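Local coordinates for protein CghA (Chaetomium globosum, PDB 6KBC) that is a two-domain, mostly beta-strand protein of the calycin clan that holds the bound ligand WK1 in a pocket, at residues L308-Y318 with D342-P353. Residues are numbered along the deposited sequence; the frame is centred on the assembly and turned at random.
With WK1 ((2S)-3-[(2S,4E)-4-[[(1R,2S,4aR,6S,8R,8aS)-2-[(E)-but-2-en-2-yl]-6,8-dimethyl-1,2,4a,5,6,7,8,8a-octahydronaphthalen-1-yl]-oxidanyl-methylidene]-3,5-bis(oxidanylidene)pyrrolidin-2-yl]-2-methyl-2-oxidanyl-propanoic acid), chain B.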
ATOM      1  N   LEU A 308       2.496  -4.613  18.938  1.00 19.22           N
ATOM      2  CA  LEU A 308       1.927  -5.434  20.002  1.00 20.23           C
ATOM      3  C   LEU A 308       2.805  -6.657  20.192  1.00 20.38           C
ATOM      4  O   LEU A 308       3.224  -7.274  19.208  1.00 20.09           O
ATOM      5  CB  LEU A 308       0.506  -5.872  19.660  1.00 19.05           C
ATOM      6  CG  LEU A 308      -0.562  -4.780  19.609  1.00 22.77           C
ATOM      7  CD1 LEU A 308      -1.881  -5.366  19.176  1.00 24.21           C
ATOM      8  CD2 LEU A 308      -0.718  -4.120  20.969  1.00 23.91           C
ATOM      9  N   TYR A 309       3.106  -6.985  21.451  1.00 20.55           N
ATOM     10  CA  TYR A 309       3.896  -8.167  21.770  1.00 23.56           C
ATOM     11  C   TYR A 309       3.142  -9.177  22.617  1.00 27.31           C
ATOM     12  O   TYR A 309       3.575 -10.329  22.695  1.00 28.33           O
ATOM     13  CB  TYR A 309       5.189  -7.760  22.504  1.00 22.71           C
ATOM     14  CG  TYR A 309       6.032  -6.856  21.639  1.00 21.27           C
ATOM     15  CD1 TYR A 309       6.870  -7.378  20.670  1.00 21.42           C
ATOM     16  CD2 TYR A 309       5.943  -5.466  21.762  1.00 21.14           C
ATOM     17  CE1 TYR A 309       7.626  -6.550  19.855  1.00 19.50           C
ATOM     18  CE2 TYR A 309       6.696  -4.634  20.961  1.00 18.97           C
ATOM     19  CZ  TYR A 309       7.532  -5.185  20.009  1.00 20.06           C
ATOM     20  OH  TYR A 309       8.278  -4.368  19.196  1.00 20.18           O
ATOM     21  N   ASP A 310       2.027  -8.785  23.231  1.00 23.63           N
ATOM     22  CA  ASP A 310       1.265  -9.642  24.127  1.00 28.53           C
ATOM     23  C   ASP A 310      -0.030 -10.085  23.451  1.00 28.82           C
ATOM     24  O   ASP A 310      -0.556  -9.393  22.573  1.00 24.23           O
ATOM     25  CB  ASP A 310       0.932  -8.908  25.433  1.00 25.01           C
ATOM     26  CG  ASP A 310       2.180  -8.468  26.192  1.00 35.05           C
ATOM     27  OD1 ASP A 310       3.228  -9.144  26.090  1.00 32.92           O
ATOM     28  OD2 ASP A 310       2.114  -7.441  26.900  1.00 40.24           O
ATOM     29  N   GLY A 311      -0.546 -11.242  23.873  1.00 28.65           N
ATOM     30  CA  GLY A 311      -1.802 -11.748  23.342  1.00 27.50           C
ATOM     31  C   GLY A 311      -1.609 -12.583  22.092  1.00 29.04           C
ATOM     32  O   GLY A 311      -0.496 -12.960  21.705  1.00 26.33           O
ATOM     33  N   ASP A 312      -2.738 -12.871  21.443  1.00 26.57           N
ATOM     34  CA  ASP A 312      -2.744 -13.751  20.285  1.00 27.79           C
ATOM     35  C   ASP A 312      -2.110 -13.074  19.077  1.00 26.07           C
ATOM     36  O   ASP A 312      -2.062 -11.842  18.964  1.00 24.18           O
ATOM     37  CB  ASP A 312      -4.177 -14.182  19.922  1.00 27.29           C
ATOM     38  CG  ASP A 312      -4.884 -14.907  21.061  1.00 30.01           C
ATOM     39  OD1 ASP A 312      -4.203 -15.385  21.991  1.00 37.12           O
ATOM     40  OD2 ASP A 312      -6.123 -15.003  21.009  1.00 40.35           O
ATOM     41  N   GLY A 313      -1.653 -13.910  18.149  1.00 28.67           N
ATOM     42  CA  GLY A 313      -1.070 -13.448  16.907  1.00 25.16           C
ATOM     43  C   GLY A 313       0.230 -14.156  16.618  1.00 23.76           C
ATOM     44  O   GLY A 313       1.019 -14.416  17.536  1.00 23.26           O
ATOM     45  N   LEU A 314       0.456 -14.476  15.347  1.00 21.62           N
ATOM     46  CA  LEU A 314       1.749 -14.989  14.918  1.00 24.57           C
ATOM     47  C   LEU A 314       2.844 -13.976  15.233  1.00 23.80           C
ATOM     48  O   LEU A 314       2.666 -12.768  15.046  1.00 21.11           O
ATOM     49  CB  LEU A 314       1.732 -15.264  13.420  1.00 21.52           C
ATOM     50  CG  LEU A 314       0.712 -16.277  12.898  1.00 22.96           C
ATOM     51  CD1 LEU A 314       0.757 -16.262  11.360  1.00 26.45           C
ATOM     52  CD2 LEU A 314       0.941 -17.690  13.465  1.00 27.47           C
ATOM     53  N   VAL A 315       3.989 -14.473  15.674  1.00 21.67           N
ATOM     54  CA  VAL A 315       5.131 -13.620  15.990  1.00 22.50           C
ATOM     55  C   VAL A 315       5.939 -13.390  14.716  1.00 22.04           C
ATOM     56  O   VAL A 315       6.322 -14.349  14.035  1.00 23.46           O
ATOM     57  CB  VAL A 315       5.998 -14.263  17.089  1.00 24.09           C
ATOM     58  CG1 VAL A 315       7.072 -13.295  17.541  1.00 23.04           C
ATOM     59  CG2 VAL A 315       5.127 -14.688  18.263  1.00 23.17           C
ATOM     60  N   ALA A 316       6.185 -12.122  14.376  1.00 19.47           N
ATOM     61  CA  ALA A 316       7.063 -11.821  13.254  1.00 18.67           C
ATOM     62  C   ALA A 316       8.476 -12.341  13.534  1.00 23.69           C
ATOM     63  O   ALA A 316       8.847 -12.597  14.676  1.00 20.85           O
ATOM     64  CB  ALA A 316       7.091 -10.316  12.974  1.00 20.53           C
ATOM     65  N   LYS A 317       9.256 -12.510  12.460  1.00 21.82           N
ATOM     66  CA  LYS A 317      10.458 -13.337  12.470  1.00 29.68           C
ATOM     67  C   LYS A 317      11.739 -12.530  12.523  1.00 27.79           C
ATOM     68  O   LYS A 317      12.803 -13.121  12.706  1.00 28.46           O
ATOM     69  CB  LYS A 317      10.552 -14.209  11.205  1.00 26.86           C
ATOM     70  CG  LYS A 317       9.397 -15.172  10.953  1.00 37.06           C
ATOM     71  CD  LYS A 317       9.236 -16.160  12.072  1.00 37.25           C
ATOM     72  CE  LYS A 317       8.428 -17.367  11.611  1.00 41.17           C
ATOM     73  NZ  LYS A 317       8.210 -18.305  12.746  1.00 35.06           N
ATOM     74  N   TYR A 318      11.679 -11.222  12.294  1.00 23.43           N
ATOM     75  CA  TYR A 318      12.910 -10.484  12.050  1.00 25.43           C
ATOM     76  C   TYR A 318      13.220  -9.558  13.213  1.00 23.22           C
ATOM     77  O   TYR A 318      13.321 -10.036  14.340  1.00 24.59           O
ATOM     78  CB  TYR A 318      12.809  -9.756  10.714  1.00 26.25           C
ATOM     79  CG  TYR A 318      12.680 -10.729   9.564  1.00 26.46           C
ATOM     80  CD1 TYR A 318      13.792 -11.448   9.123  1.00 28.76           C
ATOM     81  CD2 TYR A 318      11.462 -10.929   8.918  1.00 30.53           C
ATOM     82  CE1 TYR A 318      13.699 -12.347   8.072  1.00 31.38           C
ATOM     83  CE2 TYR A 318      11.354 -11.834   7.859  1.00 33.69           C
ATOM     84  CZ  TYR A 318      12.481 -12.542   7.449  1.00 34.86           C
ATOM     85  OH  TYR A 318      12.387 -13.437   6.407  1.00 36.50           O
ATOM     86  N   ASP A 342      -6.993  -3.549  17.362  1.00 21.29           N
ATOM     87  CA  ASP A 342      -5.874  -4.471  17.413  1.00 24.20           C
ATOM     88  C   ASP A 342      -5.887  -5.281  16.137  1.00 22.99           C
ATOM     89  O   ASP A 342      -6.924  -5.854  15.764  1.00 20.83           O
ATOM     90  CB  ASP A 342      -5.954  -5.370  18.646  1.00 22.47           C
ATOM     91  CG  ASP A 342      -5.497  -4.644  19.905  1.00 27.77           C
ATOM     92  OD1 ASP A 342      -5.141  -3.441  19.807  1.00 24.84           O
ATOM     93  OD2 ASP A 342      -5.460  -5.275  20.971  1.00 30.45           O
ATOM     94  N   LEU A 343      -4.761  -5.290  15.450  1.00 16.10           N
ATOM     95  CA  LEU A 343      -4.604  -6.024  14.204  1.00 19.34           C
ATOM     96  C   LEU A 343      -3.614  -7.134  14.503  1.00 22.31           C
ATOM     97  O   LEU A 343      -2.408  -6.885  14.595  1.00 19.60           O
ATOM     98  CB  LEU A 343      -4.105  -5.117  13.091  1.00 18.08           C
ATOM     99  CG  LEU A 343      -5.168  -4.240  12.411  1.00 21.93           C
ATOM    100  CD1 LEU A 343      -5.784  -3.262  13.371  1.00 22.90           C
ATOM    101  CD2 LEU A 343      -4.479  -3.503  11.308  1.00 25.61           C
ATOM    102  N   ARG A 344      -4.108  -8.351  14.685  1.00 19.11           N
ATOM    103  CA  ARG A 344      -3.248  -9.431  15.148  1.00 20.87           C
ATOM    104  C   ARG A 344      -2.929 -10.359  13.995  1.00 21.15           C
ATOM    105  O   ARG A 344      -3.814 -10.712  13.209  1.00 19.25           O
ATOM    106  CB  ARG A 344      -3.878 -10.179  16.328  1.00 20.04           C
ATOM    107  CG  ARG A 344      -4.004  -9.242  17.518  1.00 22.88           C
ATOM    108  CD  ARG A 344      -4.670  -9.885  18.724  1.00 23.80           C
ATOM    109  NE  ARG A 344      -4.691  -8.938  19.832  1.00 21.25           N
ATOM    110  CZ  ARG A 344      -3.690  -8.779  20.693  1.00 26.83           C
ATOM    111  NH1 ARG A 344      -2.579  -9.509  20.572  1.00 22.20           N
ATOM    112  NH2 ARG A 344      -3.796  -7.885  21.670  1.00 25.27           N
ATOM    113  N   HIS A 345      -1.648 -10.731  13.898  1.00 19.59           N
ATOM    114  CA  HIS A 345      -1.151 -11.567  12.815  1.00 19.70           C
ATOM    115  C   HIS A 345      -1.875 -12.904  12.799  1.00 22.99           C
ATOM    116  O   HIS A 345      -1.729 -13.704  13.731  1.00 20.97           O
ATOM    117  CB  HIS A 345       0.347 -11.807  12.973  1.00 20.25           C
ATOM    118  CG  HIS A 345       1.165 -10.551  12.908  1.00 19.11           C
ATOM    119  ND1 HIS A 345       2.400 -10.439  13.510  1.00 18.69           N
ATOM    120  CD2 HIS A 345       0.927  -9.364  12.301  1.00 19.66           C
ATOM    121  CE1 HIS A 345       2.886  -9.230  13.286  1.00 20.18           C
ATOM    122  NE2 HIS A 345       2.018  -8.561  12.542  1.00 20.60           N
ATOM    123  N   HIS A 346      -2.638 -13.148  11.736  1.00 21.91           N
ATOM    124  CA  HIS A 346      -3.406 -14.371  11.589  1.00 21.46           C
ATOM    125  C   HIS A 346      -2.758 -15.353  10.631  1.00 22.82           C
ATOM    126  O   HIS A 346      -2.708 -16.547  10.916  1.00 23.35           O
ATOM    127  CB  HIS A 346      -4.830 -14.052  11.113  1.00 24.62           C
ATOM    128  CG  HIS A 346      -5.668 -15.273  10.917  1.00 24.69           C
ATOM    129  ND1 HIS A 346      -6.240 -15.956  11.969  1.00 27.07           N
ATOM    130  CD2 HIS A 346      -5.999 -15.958   9.795  1.00 25.66           C
ATOM    131  CE1 HIS A 346      -6.895 -17.004  11.502  1.00 30.41           C
ATOM    132  NE2 HIS A 346      -6.769 -17.026  10.185  1.00 29.87           N
ATOM    133  N   GLN A 347      -2.236 -14.872   9.512  1.00 20.98           N
ATOM    134  CA  GLN A 347      -1.597 -15.736   8.538  1.00 23.26           C
ATOM    135  C   GLN A 347      -0.342 -15.053   8.052  1.00 20.92           C
ATOM    136  O   GLN A 347      -0.392 -13.890   7.645  1.00 20.77           O
ATOM    137  CB  GLN A 347      -2.514 -16.046   7.334  1.00 22.81           C
ATOM    138  CG  GLN A 347      -1.846 -16.985   6.341  1.00 22.59           C
ATOM    139  CD  GLN A 347      -2.692 -17.268   5.103  1.00 28.71           C
ATOM    140  OE1 GLN A 347      -3.856 -16.858   5.008  1.00 23.41           O
ATOM    141  NE2 GLN A 347      -2.094 -17.963   4.139  1.00 26.51           N
ATOM    142  N   ALA A 348       0.762 -15.789   8.070  1.00 21.81           N
ATOM    143  CA  ALA A 348       2.023 -15.301   7.529  1.00 25.05           C
ATOM    144  C   ALA A 348       1.945 -15.309   6.011  1.00 26.15           C
ATOM    145  O   ALA A 348       1.835 -16.367   5.392  1.00 26.43           O
ATOM    146  CB  ALA A 348       3.178 -16.176   8.006  1.00 22.66           C
ATOM    147  N   TRP A 349       2.007 -14.130   5.412  1.00 24.71           N
ATOM    148  CA  TRP A 349       1.787 -13.987   3.983  1.00 23.70           C
ATOM    149  C   TRP A 349       3.106 -14.000   3.218  1.00 28.68           C
ATOM    150  O   TRP A 349       3.316 -14.831   2.327  1.00 27.25           O
ATOM    151  CB  TRP A 349       1.013 -12.688   3.760  1.00 20.18           C
ATOM    152  CG  TRP A 349       0.545 -12.429   2.359  1.00 22.83           C
ATOM    153  CD1 TRP A 349       0.850 -13.135   1.228  1.00 22.20           C
ATOM    154  CD2 TRP A 349      -0.296 -11.354   1.949  1.00 22.13           C
ATOM    155  NE1 TRP A 349       0.226 -12.566   0.133  1.00 24.29           N
ATOM    156  CE2 TRP A 349      -0.480 -11.468   0.551  1.00 24.06           C
ATOM    157  CE3 TRP A 349      -0.918 -10.302   2.628  1.00 22.48           C
ATOM    158  CZ2 TRP A 349      -1.255 -10.572  -0.173  1.00 24.59           C
ATOM    159  CZ3 TRP A 349      -1.690  -9.404   1.900  1.00 22.07           C
ATOM    160  CH2 TRP A 349      -1.845  -9.545   0.518  1.00 24.13           C
ATOM    161  N   TRP A 350       4.001 -13.074   3.549  1.00 24.23           N
ATOM    162  CA  TRP A 350       5.349 -13.077   3.015  1.00 23.79           C
ATOM    163  C   TRP A 350       6.299 -12.705   4.140  1.00 25.36           C
ATOM    164  O   TRP A 350       5.894 -12.153   5.165  1.00 24.80           O
ATOM    165  CB  TRP A 350       5.496 -12.131   1.806  1.00 23.04           C
ATOM    166  CG  TRP A 350       5.483 -10.663   2.129  1.00 23.32           C
ATOM    167  CD1 TRP A 350       6.525  -9.905   2.607  1.00 25.65           C
ATOM    168  CD2 TRP A 350       4.384  -9.768   1.956  1.00 24.76           C
ATOM    169  NE1 TRP A 350       6.129  -8.595   2.749  1.00 24.46           N
ATOM    170  CE2 TRP A 350       4.819  -8.485   2.364  1.00 23.36           C
ATOM    171  CE3 TRP A 350       3.069  -9.925   1.496  1.00 24.03           C
ATOM    172  CZ2 TRP A 350       3.988  -7.374   2.333  1.00 24.68           C
ATOM    173  CZ3 TRP A 350       2.239  -8.812   1.466  1.00 23.80           C
ATOM    174  CH2 TRP A 350       2.705  -7.551   1.884  1.00 24.21           C
ATOM    175  N   ALA A 351       7.564 -13.055   3.954  1.00 23.79           N
ATOM    176  CA  ALA A 351       8.600 -12.738   4.934  1.00 25.70           C
ATOM    177  C   ALA A 351       9.924 -12.823   4.211  1.00 30.05           C
ATOM    178  O   ALA A 351      10.283 -13.896   3.713  1.00 28.43           O
ATOM    179  CB  ALA A 351       8.566 -13.700   6.119  1.00 23.33           C
ATOM    180  N   LYS A 352      10.626 -11.703   4.110  1.00 27.36           N
ATOM    181  CA  LYS A 352      11.922 -11.720   3.465  1.00 31.81           C
ATOM    182  C   LYS A 352      12.871 -10.783   4.196  1.00 30.41           C
ATOM    183  O   LYS A 352      12.443  -9.755   4.742  1.00 26.72           O
ATOM    184  CB  LYS A 352      11.813 -11.323   1.988  1.00 32.74           C
ATOM    185  CG  LYS A 352      11.345  -9.920   1.751  1.00 35.46           C
ATOM    186  CD  LYS A 352      11.300  -9.628   0.248  1.00 39.14           C
ATOM    187  CE  LYS A 352      10.842  -8.207   0.000  1.00 44.93           C
ATOM    188  NZ  LYS A 352      10.777  -7.856  -1.451  1.00 42.94           N
ATOM    189  N   PRO A 353      14.160 -11.119   4.235  1.00 30.97           N
ATOM    190  CA  PRO A 353      15.139 -10.251   4.902  1.00 26.97           C
ATOM    191  C   PRO A 353      15.311  -8.936   4.168  1.00 28.84           C
ATOM    192  O   PRO A 353      15.234  -8.874   2.938  1.00 30.81           O
ATOM    193  CB  PRO A 353      16.440 -11.071   4.854  1.00 31.27           C
ATOM    194  CG  PRO A 353      16.019 -12.483   4.611  1.00 39.49           C
ATOM    195  CD  PRO A 353      14.760 -12.384   3.771  1.00 33.13           C
TER
HETATM  196  O   WK1 B 501       8.814  -8.194  -3.027  1.00 42.02           O
HETATM  197  C17 WK1 B 501       7.675  -8.021  -2.676  1.00 40.34           C
HETATM  198  O1  WK1 B 501       6.769  -8.689  -3.087  1.00 35.21           O
HETATM  199  C19 WK1 B 501       7.353  -6.966  -1.698  1.00 35.90           C
HETATM  200  O2  WK1 B 501       8.483  -6.348  -1.184  1.00 39.32           O
HETATM  201  C18 WK1 B 501       6.663  -7.589  -0.524  1.00 35.48           C
HETATM  202  C20 WK1 B 501       6.540  -5.984  -2.495  1.00 35.40           C
HETATM  203  C22 WK1 B 501       5.804  -5.060  -1.612  1.00 33.71           C
HETATM  204  N   WK1 B 501       4.834  -4.166  -2.214  1.00 34.23           N
HETATM  205  C21 WK1 B 501       4.992  -2.942  -1.722  1.00 36.07           C
HETATM  206  O5  WK1 B 501       4.226  -1.937  -2.077  1.00 32.29           O
HETATM  207  C23 WK1 B 501       6.577  -4.164  -0.782  1.00 41.42           C
HETATM  208  O4  WK1 B 501       7.605  -4.505  -0.033  1.00 36.88           O
HETATM  209  C24 WK1 B 501       6.113  -2.820  -0.777  1.00 39.24           C
HETATM  210  C16 WK1 B 501       6.653  -1.697  -0.017  1.00 39.12           C
HETATM  211  O3  WK1 B 501       7.650  -1.926   0.747  1.00 41.47           O
HETATM  212  C9  WK1 B 501       5.980  -0.390  -0.033  1.00 38.30           C
HETATM  213  C8  WK1 B 501       4.900  -0.621   1.063  1.00 36.98           C
HETATM  214  C12 WK1 B 501       4.201  -1.963   1.137  1.00 35.88           C
HETATM  215  C13 WK1 B 501       3.037  -2.190   0.571  1.00 34.46           C
HETATM  216  C90 WK1 B 501       2.377  -3.524   0.657  1.00 36.67           C
HETATM  217  C14 WK1 B 501       4.835  -3.088   1.874  1.00 41.16           C
HETATM  218  C7  WK1 B 501       5.443  -0.384   2.439  1.00 39.80           C
HETATM  219  C6  WK1 B 501       6.049   0.745   2.692  1.00 38.20           C
HETATM  220  C3  WK1 B 501       6.412   1.597   1.518  1.00 38.41           C
HETATM  221  C4  WK1 B 501       6.866   0.798   0.314  1.00 40.09           C
HETATM  222  C5  WK1 B 501       6.907   1.756  -0.861  1.00 43.32           C
HETATM  223  C11 WK1 B 501       7.528   1.088  -2.047  1.00 41.11           C
HETATM  224  C2  WK1 B 501       7.317   2.769   1.796  1.00 38.30           C
HETATM  225  C1  WK1 B 501       7.078   3.721   0.667  1.00 38.08           C
HETATM  226  C10 WK1 B 501       7.706   5.066   0.829  1.00 40.88           C
HETATM  227  C   WK1 B 501       7.600   3.075  -0.579  1.00 40.47           C
HETATM  228  O   HOH W   1      -2.219  -7.082  23.785  1.00 30.21           O
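Arg344 lays its guanidinium beside the turn of the 308-318 loop, with Leu308 CD1 over one face. At the guanidinium edge, Arg344 NH1 donates hydrogen bonds to Asp310 O (2.8 Å) and Asp312 O (2.9 Å). Both are met on a lone pair, and the bond to Asp310 is nearly straight (171°). The Arg344 side chain is extended from CG to NE (chi2 178°, chi3 177°), which carries the group out to the turn. Arg344 NH2 forms a salt bridge with Asp342 OD2 at 3.2 Å, meeting the carboxylate from above its plane. Asp342 OD1 also salt-bridges Arg326. A water links Arg344 NH2 to Asp310 O.

Next along the loop, Leu314 and His345 exchange two bonds. Leu314 N donates to His345 O at 2.8 Å. His345 ND1 donates to Leu314 O, close to the ring plane. His345 NE2 hydrogen-bonds Glu390, which probably steadies the ring. Leu314 CD1 reaches past the bend at Gln347 to Ala348 CB, 4.1 Å away. His346 and Gln347 form a classic beta bulge at this corner. Further on, Tyr318 brings the edge of its ring to Ala351, Tyr318 CE2 lying 3.8 Å from Ala351 CB.

Lys352 NZ hydrogen-bonds O and O2 of WK1, and WK1 C18 sits over one face of the Trp350 ring. The loop joins strands 302-308 and 324-330 and runs along strands 338-346 and 348-353, both paired with strand 363-375.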